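Local coordinates for protein RNase NGR3 (Nicotiana glutinosa, PDB 1VD3) that probably cleaves single-stranded RNA as a ribonuclease of the T2 family, and binds uridine 2'-phosphate in its pocket, at residues Pro55-Ile69 with Trp98-Arg110. Numbering follows the deposited sequence.
Sequences PQNCDRESSLDESEI and WLKHGTCSALGER. With U2P (phosphoric acid mono-[2-(2,4-dioxo-3,4-dihydro-2H-pyrimidin-1-yl)-4-hydroxy-5-hydroxymethyl-tetrahydro-furan-3-yl] ester), chain B.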
loop_
_atom_site.group_PDB
_atom_site.type_symbol
_atom_site.label_atom_id
_atom_site.label_comp_id
_atom_site.label_asym_id
_atom_site.label_seq_id
_atom_site.Cartn_x
_atom_site.Cartn_y
_atom_site.Cartn_z
ATOM N N PRO A 55 11.616 -13.250 -0.607
ATOM C CA PRO A 55 13.018 -12.862 -0.716
ATOM C C PRO A 55 13.082 -11.390 -0.299
ATOM O O PRO A 55 12.102 -10.654 -0.451
ATOM C CB PRO A 55 13.300 -13.050 -2.199
ATOM C CG PRO A 55 12.009 -12.592 -2.817
ATOM C CD PRO A 55 10.974 -13.280 -1.935
ATOM N N GLN A 56 14.210 -10.967 0.257
ATOM C CA GLN A 56 14.366 -9.572 0.649
ATOM C C GLN A 56 15.841 -9.220 0.678
ATOM O O GLN A 56 16.685 -10.088 0.911
ATOM C CB GLN A 56 13.720 -9.301 2.015
ATOM C CG GLN A 56 14.369 -9.996 3.200
ATOM C CD GLN A 56 13.835 -9.475 4.519
ATOM O OE1 GLN A 56 12.632 -9.522 4.775
ATOM N NE2 GLN A 56 14.727 -8.966 5.362
ATOM N N ASN A 57 16.148 -7.952 0.418
ATOM C CA ASN A 57 17.530 -7.475 0.408
ATOM C C ASN A 57 18.362 -8.352 -0.521
ATOM O O ASN A 57 19.391 -8.895 -0.125
ATOM C CB ASN A 57 18.110 -7.516 1.824
ATOM C CG ASN A 57 17.249 -6.771 2.828
ATOM O OD1 ASN A 57 16.707 -7.366 3.759
ATOM N ND2 ASN A 57 17.117 -5.462 2.643
ATOM N N CYS A 58 17.909 -8.473 -1.765
ATOM C CA CYS A 58 18.578 -9.306 -2.754
ATOM C C CYS A 58 19.864 -8.741 -3.349
ATOM O O CYS A 58 20.652 -9.479 -3.935
ATOM C CB CYS A 58 17.576 -9.667 -3.853
ATOM S SG CYS A 58 16.213 -10.664 -3.168
ATOM N N ASP A 59 20.080 -7.439 -3.193
ATOM C CA ASP A 59 21.285 -6.794 -3.706
ATOM C C ASP A 59 21.648 -5.654 -2.763
ATOM O O ASP A 59 21.339 -4.493 -3.032
ATOM C CB ASP A 59 21.043 -6.238 -5.113
ATOM C CG ASP A 59 22.333 -5.828 -5.813
ATOM O OD1 ASP A 59 23.349 -5.604 -5.122
ATOM O OD2 ASP A 59 22.326 -5.720 -7.058
ATOM N N ARG A 60 22.298 -5.993 -1.655
ATOM C CA ARG A 60 22.697 -5.004 -0.661
ATOM C C ARG A 60 23.761 -4.043 -1.179
ATOM O O ARG A 60 24.335 -3.270 -0.412
ATOM C CB ARG A 60 23.204 -5.705 0.602
ATOM C CG ARG A 60 22.126 -6.450 1.373
ATOM C CD ARG A 60 22.723 -7.259 2.515
ATOM N NE ARG A 60 21.703 -7.973 3.278
ATOM C CZ ARG A 60 20.797 -7.383 4.051
ATOM N NH1 ARG A 60 20.783 -6.062 4.168
ATOM N NH2 ARG A 60 19.903 -8.112 4.705
ATOM N N GLU A 61 24.022 -4.095 -2.481
ATOM C CA GLU A 61 25.013 -3.223 -3.102
ATOM C C GLU A 61 24.346 -2.265 -4.085
ATOM O O GLU A 61 25.014 -1.440 -4.710
ATOM C CB GLU A 61 26.061 -4.061 -3.835
ATOM C CG GLU A 61 26.876 -4.968 -2.926
ATOM C CD GLU A 61 27.747 -5.938 -3.702
ATOM O OE1 GLU A 61 28.589 -5.479 -4.504
ATOM O OE2 GLU A 61 27.585 -7.161 -3.509
ATOM N N SER A 62 23.026 -2.373 -4.210
ATOM C CA SER A 62 22.271 -1.529 -5.131
ATOM C C SER A 62 21.456 -0.449 -4.438
ATOM O O SER A 62 20.255 -0.615 -4.219
ATOM C CB SER A 62 21.332 -2.390 -5.977
ATOM O OG SER A 62 20.474 -1.578 -6.761
ATOM N N SER A 63 22.103 0.664 -4.109
ATOM C CA SER A 63 21.430 1.774 -3.445
ATOM C C SER A 63 20.460 2.467 -4.398
ATOM O O SER A 63 20.567 2.328 -5.617
ATOM C CB SER A 63 22.459 2.786 -2.942
ATOM O OG SER A 63 23.217 3.306 -4.020
ATOM N N LEU A 64 19.518 3.215 -3.835
ATOM C CA LEU A 64 18.532 3.930 -4.635
ATOM C C LEU A 64 19.156 5.135 -5.325
ATOM O O LEU A 64 19.741 5.999 -4.671
ATOM C CB LEU A 64 17.377 4.413 -3.753
ATOM C CG LEU A 64 16.259 5.162 -4.487
ATOM C CD1 LEU A 64 15.428 4.164 -5.280
ATOM C CD2 LEU A 64 15.377 5.899 -3.493
ATOM N N ASP A 65 19.030 5.186 -6.647
ATOM C CA ASP A 65 19.554 6.302 -7.425
ATOM C C ASP A 65 18.386 7.188 -7.832
ATOM O O ASP A 65 17.666 6.893 -8.785
ATOM C CB ASP A 65 20.295 5.807 -8.672
ATOM C CG ASP A 65 20.650 6.939 -9.623
ATOM O OD1 ASP A 65 21.010 8.030 -9.141
ATOM O OD2 ASP A 65 20.576 6.737 -10.852
ATOM N N GLU A 66 18.209 8.275 -7.088
ATOM C CA GLU A 66 17.129 9.225 -7.319
ATOM C C GLU A 66 17.091 9.813 -8.717
ATOM O O GLU A 66 16.019 10.145 -9.227
ATOM C CB GLU A 66 17.235 10.371 -6.320
ATOM C CG GLU A 66 17.234 9.933 -4.881
ATOM C CD GLU A 66 17.499 11.088 -3.951
ATOM O OE1 GLU A 66 16.766 12.095 -4.043
ATOM O OE2 GLU A 66 18.442 10.988 -3.136
ATOM N N SER A 67 18.256 9.962 -9.336
ATOM C CA SER A 67 18.319 10.528 -10.673
ATOM C C SER A 67 17.461 9.737 -11.654
ATOM O O SER A 67 16.889 10.304 -12.581
ATOM C CB SER A 67 19.769 10.570 -11.173
ATOM O OG SER A 67 20.300 9.266 -11.352
ATOM N N GLU A 68 17.363 8.428 -11.442
ATOM C CA GLU A 68 16.581 7.577 -12.332
ATOM C C GLU A 68 15.072 7.768 -12.230
ATOM O O GLU A 68 14.332 7.387 -13.138
ATOM C CB GLU A 68 16.921 6.107 -12.079
ATOM C CG GLU A 68 18.322 5.724 -12.507
ATOM C CD GLU A 68 18.686 4.311 -12.105
ATOM O OE1 GLU A 68 17.888 3.390 -12.372
ATOM O OE2 GLU A 68 19.774 4.122 -11.528
ATOM N N ILE A 69 14.613 8.348 -11.125
ATOM C CA ILE A 69 13.185 8.570 -10.928
ATOM C C ILE A 69 12.898 10.036 -10.616
ATOM O O ILE A 69 11.831 10.376 -10.112
ATOM C CB ILE A 69 12.641 7.694 -9.776
ATOM C CG1 ILE A 69 13.413 7.989 -8.488
ATOM C CG2 ILE A 69 12.762 6.217 -10.140
ATOM C CD1 ILE A 69 12.854 7.281 -7.260
ATOM N N TRP A 98 13.017 -0.061 -1.937
ATOM C CA TRP A 98 13.788 -0.487 -3.104
ATOM C C TRP A 98 14.813 -1.554 -2.718
ATOM O O TRP A 98 14.885 -2.616 -3.333
ATOM C CB TRP A 98 14.524 0.696 -3.746
ATOM C CG TRP A 98 15.573 0.248 -4.735
ATOM C CD1 TRP A 98 16.929 0.335 -4.588
ATOM C CD2 TRP A 98 15.349 -0.450 -5.967
ATOM N NE1 TRP A 98 17.562 -0.273 -5.648
ATOM C CE2 TRP A 98 16.617 -0.763 -6.509
ATOM C CE3 TRP A 98 14.200 -0.846 -6.663
ATOM C CZ2 TRP A 98 16.769 -1.457 -7.716
ATOM C CZ3 TRP A 98 14.349 -1.537 -7.864
ATOM C CH2 TRP A 98 15.627 -1.835 -8.377
ATOM N N LEU A 99 15.609 -1.270 -1.697
ATOM C CA LEU A 99 16.634 -2.218 -1.263
ATOM C C LEU A 99 16.070 -3.543 -0.765
ATOM O O LEU A 99 16.534 -4.617 -1.156
ATOM C CB LEU A 99 17.498 -1.593 -0.164
ATOM C CG LEU A 99 18.452 -0.475 -0.593
ATOM C CD1 LEU A 99 19.127 0.128 0.633
ATOM C CD2 LEU A 99 19.490 -1.033 -1.554
ATOM N N LYS A 100 15.056 -3.460 0.087
ATOM C CA LYS A 100 14.450 -4.642 0.679
ATOM C C LYS A 100 13.579 -5.462 -0.261
ATOM O O LYS A 100 13.623 -6.693 -0.238
ATOM C CB LYS A 100 13.621 -4.244 1.903
ATOM C CG LYS A 100 13.000 -5.430 2.631
ATOM C CD LYS A 100 12.310 -5.001 3.909
ATOM C CE LYS A 100 11.742 -6.208 4.643
ATOM N NZ LYS A 100 10.983 -5.821 5.858
ATOM N N HIS A 101 12.800 -4.781 -1.090
ATOM C CA HIS A 101 11.888 -5.462 -2.000
ATOM C C HIS A 101 12.200 -5.253 -3.478
ATOM O O HIS A 101 12.172 -6.198 -4.263
ATOM C CB HIS A 101 10.462 -4.995 -1.714
ATOM C CG HIS A 101 9.986 -5.322 -0.333
ATOM N ND1 HIS A 101 9.730 -6.612 0.078
ATOM C CD2 HIS A 101 9.707 -4.527 0.727
ATOM C CE1 HIS A 101 9.310 -6.598 1.330
ATOM N NE2 HIS A 101 9.287 -5.344 1.747
ATOM N N GLY A 102 12.483 -4.010 -3.852
ATOM C CA GLY A 102 12.785 -3.708 -5.237
ATOM C C GLY A 102 13.913 -4.536 -5.828
ATOM O O GLY A 102 13.810 -5.009 -6.963
ATOM N N THR A 103 14.993 -4.723 -5.076
ATOM C CA THR A 103 16.120 -5.500 -5.590
ATOM C C THR A 103 15.784 -6.969 -5.838
ATOM O O THR A 103 16.552 -7.681 -6.486
ATOM C CB THR A 103 17.341 -5.445 -4.643
ATOM O OG1 THR A 103 16.982 -5.964 -3.359
ATOM C CG2 THR A 103 17.848 -4.015 -4.508
ATOM N N CYS A 104 14.642 -7.422 -5.327
ATOM C CA CYS A 104 14.229 -8.812 -5.501
ATOM C C CYS A 104 13.139 -8.966 -6.559
ATOM O O CYS A 104 12.697 -10.079 -6.836
ATOM C CB CYS A 104 13.673 -9.376 -4.194
ATOM S SG CYS A 104 14.746 -9.325 -2.729
ATOM N N SER A 105 12.709 -7.854 -7.146
ATOM C CA SER A 105 11.614 -7.866 -8.116
ATOM C C SER A 105 11.960 -8.166 -9.563
ATOM O O SER A 105 11.056 -8.360 -10.366
ATOM C CB SER A 105 10.890 -6.519 -8.089
ATOM O OG SER A 105 11.714 -5.518 -8.670
ATOM N N ALA A 106 13.247 -8.183 -9.900
ATOM C CA ALA A 106 13.678 -8.421 -11.274
ATOM C C ALA A 106 13.378 -7.196 -12.137
ATOM O O ALA A 106 13.622 -7.199 -13.338
ATOM C CB ALA A 106 12.978 -9.656 -11.855
ATOM N N LEU A 107 12.850 -6.147 -11.517
ATOM C CA LEU A 107 12.529 -4.915 -12.232
ATOM C C LEU A 107 13.633 -3.882 -12.069
ATOM O O LEU A 107 14.302 -3.839 -11.037
ATOM C CB LEU A 107 11.234 -4.305 -11.693
ATOM C CG LEU A 107 9.927 -5.084 -11.841
ATOM C CD1 LEU A 107 8.810 -4.322 -11.141
ATOM C CD2 LEU A 107 9.601 -5.277 -13.317
ATOM N N GLY A 108 13.810 -3.053 -13.094
ATOM C CA GLY A 108 14.797 -1.994 -13.027
ATOM C C GLY A 108 14.237 -1.000 -12.032
ATOM O O GLY A 108 13.038 -1.037 -11.744
ATOM N N GLU A 109 15.072 -0.112 -11.505
ATOM C CA GLU A 109 14.595 0.844 -10.515
ATOM C C GLU A 109 13.404 1.686 -10.972
ATOM O O GLU A 109 12.403 1.797 -10.261
ATOM C CB GLU A 109 15.732 1.767 -10.074
ATOM C CG GLU A 109 15.334 2.689 -8.941
ATOM C CD GLU A 109 16.413 3.692 -8.593
ATOM O OE1 GLU A 109 17.510 3.269 -8.171
ATOM O OE2 GLU A 109 16.155 4.905 -8.743
ATOM N N ARG A 110 13.494 2.287 -12.151
ATOM C CA ARG A 110 12.388 3.112 -12.615
ATOM C C ARG A 110 11.126 2.287 -12.882
ATOM O O ARG A 110 10.011 2.739 -12.612
ATOM C CB ARG A 110 12.788 3.887 -13.873
ATOM C CG ARG A 110 11.754 4.913 -14.290
ATOM C CD ARG A 110 12.170 5.666 -15.549
ATOM N NE ARG A 110 11.105 6.561 -15.987
ATOM C CZ ARG A 110 10.929 7.804 -15.547
ATOM N NH1 ARG A 110 11.756 8.329 -14.647
ATOM N NH2 ARG A 110 9.908 8.518 -16.000
HETATM O "O5'" U2P B . 3.910 -5.346 9.560
HETATM C "C5'" U2P B . 4.871 -6.258 8.975
HETATM C "C4'" U2P B . 5.952 -5.470 8.223
HETATM O "O4'" U2P B . 6.925 -6.434 7.599
HETATM C "C1'" U2P B . 7.056 -6.367 6.086
HETATM N N1 U2P B . 6.616 -7.603 5.305
HETATM C C6 U2P B . 5.501 -8.222 5.817
HETATM C C5 U2P B . 4.801 -9.232 5.106
HETATM C C4 U2P B . 5.332 -9.651 3.789
HETATM O O4 U2P B . 4.737 -10.442 3.064
HETATM N N3 U2P B . 6.585 -9.071 3.413
HETATM C C2 U2P B . 7.289 -8.070 4.124
HETATM O O2 U2P B . 8.365 -7.676 3.724
HETATM C "C2'" U2P B . 6.452 -4.968 5.834
HETATM O "O2'" U2P B . 7.426 -3.897 6.020
HETATM P P U2P B . 8.543 -3.438 5.012
HETATM O O1P U2P B . 9.652 -2.531 5.168
HETATM O O2P U2P B . 8.857 -4.573 4.090
HETATM O O3P U2P B . 7.765 -2.559 4.157
HETATM C "C3'" U2P B . 5.399 -4.797 6.942
HETATM O "O3'" U2P B . 5.202 -3.353 7.171
HETATM O O HOH W 1 10.179 -9.022 -1.246
HETATM O O HOH W 2 19.182 1.330 -8.641
HETATM O O HOH W 3 15.663 2.180 -14.048
#
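Glu109 OE1 is gripped twice: the backbone N of Asp65 reaches it over 2.9 Å on the syn side at a nearly straight 170°, and a water donates to the same oxygen. The extended chain, with CG anti to the backbone N (chi1 -174°), carries the carboxylate up to the backbone of Asp65. Glu109 OE2 lies 2.5 Å from Asp65 O, close enough that the acid probably holds a proton, a state the nearby carboxylate of Glu68, its OE2 4.1 Å from Glu109 OE1 and its plane 9° from parallel, would probably favour. Leu64 CD1 packs on Glu109 CD at 3.5 Å. An alanine in place of Glu109 would probably leave Asp65 N without its acceptor and open a gap beside the Leu64 methyl. Arg110 NH1 meets Glu68 O in the guanidinium plane (3.1 Å) and salt-bridges Asp71. Glu109 CG lies over the centre of one face of the Trp98 indole, Thr103 CG2 toward the rim of the other; at its edge NE1 makes a weak hydrogen bond to Ser62 OG (3.4 Å). The Cys58–Cys104 disulfide (SG–SG 2.0 Å) and the bond from Asn57 N to Lys100 O (2.9 Å) fasten the loop beside the nucleotide site, where Lys100 NZ and His101 NE2 donate to U2P O2P. The loop following strand 41-48 runs from the end of helix 91-102 to the start of helix 109-123, with Leu64 reaching Trp94 and Phe113.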